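Local atomic coordinates of probable E3 ubiquitin-protein ligase HERC1 (PDB entry 4QT6), a protein that probably acts as an E3 ubiquitin ligase of the HECT type, with a SPRY domain of the kind that often serves as a protein-binding module. Residues Lys25-Ala30 with His65-Arg70. Numbering follows the deposited sequence.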
loop_
_atom_site.group_PDB
_atom_site.type_symbol
_atom_site.label_atom_id
_atom_site.label_comp_id
_atom_site.label_asym_id
_atom_site.label_seq_id
_atom_site.Cartn_x
_atom_site.Cartn_y
_atom_site.Cartn_z
ATOM N N LYS A 25 -13.636 6.866 3.066
ATOM C CA LYS A 25 -12.546 5.940 2.738
ATOM C C LYS A 25 -12.009 6.224 1.335
ATOM O O LYS A 25 -12.726 6.705 0.449
ATOM C CB LYS A 25 -13.022 4.499 2.846
ATOM C CG LYS A 25 -13.513 4.118 4.237
ATOM C CD LYS A 25 -13.817 2.639 4.284
ATOM C CE LYS A 25 -14.563 2.226 5.535
ATOM N NZ LYS A 25 -14.751 0.751 5.497
ATOM N N GLY A 26 -10.727 5.920 1.107
ATOM C CA GLY A 26 -10.131 6.306 -0.167
ATOM C C GLY A 26 -8.867 5.542 -0.502
ATOM O O GLY A 26 -8.423 4.710 0.285
ATOM N N TYR A 27 -8.291 5.862 -1.661
ATOM C CA TYR A 27 -7.052 5.220 -2.116
ATOM C C TYR A 27 -6.297 6.135 -3.058
ATOM O O TYR A 27 -6.836 7.100 -3.602
ATOM C CB TYR A 27 -7.341 3.890 -2.831
ATOM C CG TYR A 27 -8.126 4.057 -4.105
ATOM C CD1 TYR A 27 -7.503 4.430 -5.283
ATOM C CD2 TYR A 27 -9.495 3.906 -4.117
ATOM C CE1 TYR A 27 -8.225 4.651 -6.435
ATOM C CE2 TYR A 27 -10.217 4.082 -5.267
ATOM C CZ TYR A 27 -9.590 4.471 -6.417
ATOM O OH TYR A 27 -10.306 4.655 -7.579
ATOM N N GLY A 28 -5.043 5.783 -3.266
ATOM C CA GLY A 28 -4.264 6.370 -4.335
ATOM C C GLY A 28 -3.194 5.413 -4.833
ATOM O O GLY A 28 -2.548 4.728 -4.049
ATOM N N LEU A 29 -3.044 5.397 -6.148
ATOM C CA LEU A 29 -2.023 4.625 -6.847
ATOM C C LEU A 29 -0.888 5.490 -7.358
ATOM O O LEU A 29 -1.073 6.671 -7.686
ATOM C CB LEU A 29 -2.619 3.875 -8.043
ATOM C CG LEU A 29 -3.357 2.557 -7.746
ATOM C CD1 LEU A 29 -4.525 2.704 -6.773
ATOM C CD2 LEU A 29 -3.824 1.983 -9.074
ATOM N N ALA A 30 0.270 4.854 -7.496
ATOM C CA ALA A 30 1.427 5.491 -8.092
ATOM C C ALA A 30 1.208 5.741 -9.576
ATOM O O ALA A 30 0.369 5.107 -10.232
ATOM C CB ALA A 30 2.660 4.652 -7.876
ATOM N N HIS A 65 -12.264 -1.307 -8.768
ATOM C CA HIS A 65 -13.713 -1.484 -8.574
ATOM C C HIS A 65 -14.102 -1.724 -7.122
ATOM O O HIS A 65 -15.216 -1.385 -6.716
ATOM C CB HIS A 65 -14.200 -2.648 -9.430
ATOM C CG HIS A 65 -14.028 -2.413 -10.896
ATOM N ND1 HIS A 65 -13.186 -3.169 -11.678
ATOM C CD2 HIS A 65 -14.563 -1.479 -11.716
ATOM C CE1 HIS A 65 -13.215 -2.721 -12.920
ATOM N NE2 HIS A 65 -14.047 -1.698 -12.969
ATOM N N ASP A 66 -13.208 -2.332 -6.351
ATOM C CA ASP A 66 -13.426 -2.619 -4.954
ATOM C C ASP A 66 -12.159 -2.216 -4.227
ATOM O O ASP A 66 -11.083 -2.717 -4.566
ATOM C CB ASP A 66 -13.692 -4.122 -4.778
ATOM C CG ASP A 66 -13.981 -4.515 -3.341
ATOM O OD1 ASP A 66 -13.869 -3.676 -2.424
ATOM O OD2 ASP A 66 -14.286 -5.707 -3.104
ATOM N N PHE A 67 -12.261 -1.254 -3.306
ATOM C CA PHE A 67 -11.136 -0.894 -2.445
ATOM C C PHE A 67 -11.385 -1.119 -0.965
ATOM O O PHE A 67 -10.651 -0.622 -0.146
ATOM C CB PHE A 67 -10.632 0.547 -2.729
ATOM C CG PHE A 67 -11.603 1.659 -2.377
ATOM C CD1 PHE A 67 -12.520 2.112 -3.298
ATOM C CD2 PHE A 67 -11.483 2.335 -1.177
ATOM C CE1 PHE A 67 -13.373 3.176 -2.990
ATOM C CE2 PHE A 67 -12.328 3.389 -0.856
ATOM C CZ PHE A 67 -13.269 3.810 -1.766
ATOM N N ASN A 68 -12.413 -1.912 -0.627
ATOM C CA ASN A 68 -12.644 -2.363 0.742
ATOM C C ASN A 68 -11.603 -3.421 1.042
ATOM O O ASN A 68 -11.582 -4.474 0.390
ATOM C CB ASN A 68 -14.049 -2.972 0.836
ATOM C CG ASN A 68 -14.406 -3.493 2.213
ATOM O OD1 ASN A 68 -13.610 -3.499 3.150
ATOM N ND2 ASN A 68 -15.654 -3.948 2.338
ATOM N N HIS A 69 -10.724 -3.142 1.994
ATOM C CA HIS A 69 -9.657 -4.085 2.316
ATOM C C HIS A 69 -10.177 -5.470 2.705
ATOM O O HIS A 69 -9.498 -6.455 2.448
ATOM C CB HIS A 69 -8.671 -3.534 3.360
ATOM C CG HIS A 69 -9.257 -3.341 4.717
ATOM N ND1 HIS A 69 -10.186 -2.363 4.996
ATOM C CD2 HIS A 69 -9.016 -3.973 5.887
ATOM C CE1 HIS A 69 -10.510 -2.416 6.273
ATOM N NE2 HIS A 69 -9.819 -3.390 6.835
ATOM N N ARG A 70 -11.377 -5.550 3.291
ATOM C CA ARG A 70 -11.938 -6.831 3.731
ATOM C C ARG A 70 -12.377 -7.743 2.582
ATOM O O ARG A 70 -12.448 -8.965 2.761
ATOM C CB ARG A 70 -13.119 -6.577 4.679
ATOM C CG ARG A 70 -12.727 -5.877 5.964
ATOM C CD ARG A 70 -12.750 -6.818 7.145
ATOM N NE ARG A 70 -12.233 -6.163 8.344
ATOM C CZ ARG A 70 -11.336 -6.683 9.181
ATOM N NH1 ARG A 70 -10.830 -7.899 8.987
ATOM N NH2 ARG A 70 -10.949 -5.981 10.242
HETATM O O HOH W 1 -12.274 -0.746 3.888
#
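On one sheet of the SPRY beta-sandwich, the loop between strands 55-60 and 75-79 folds over the start of strand 26-30, and an edge-to-face pair of Y27 and F67 joins the two. The Y27 ring presents its CD2-CE2 edge to one face of F67, with the centroids 5.0 Å apart and the planes at 64°. CD2 does most of the touching, 3.5 Å from F67 CG and above the rim of that ring rather than its middle. F67 reaches the strand because its CG sits between its own backbone N and carbonyl carbon (chi1 66°), which swings the ring out of the loop. The far end of the ring then meets backbone: F67 CE2 lies 3.6 Å from K25 O, which comes in at the ring's edge, and also rests against G26 N, while K25 CB packs against the same carbon at 3.9 Å. M75 touches both aromatic side chains from strand 75-79.

Two successive Asx turns shape the loop, D66 OD1 accepting from N68 N (2.9 Å) and N68 OD1 from R70 N (3.0 Å). Beyond the rings, a water connects the segments: it bonds to N68 OD1 at 3.1 Å and H69 ND1 at 2.9 Å, while K25 NZ, at the end of an extended chain, adds a weak bond. Replacing F67 by an alanine is likely to leave the edge of Y27 without its aromatic face and open a gap beside the K25-G26 backbone. Between these two segments no direct hydrogen bond forms; what joins them is mainly aromatic and van der Waals packing, with the water adding a weak link to K25.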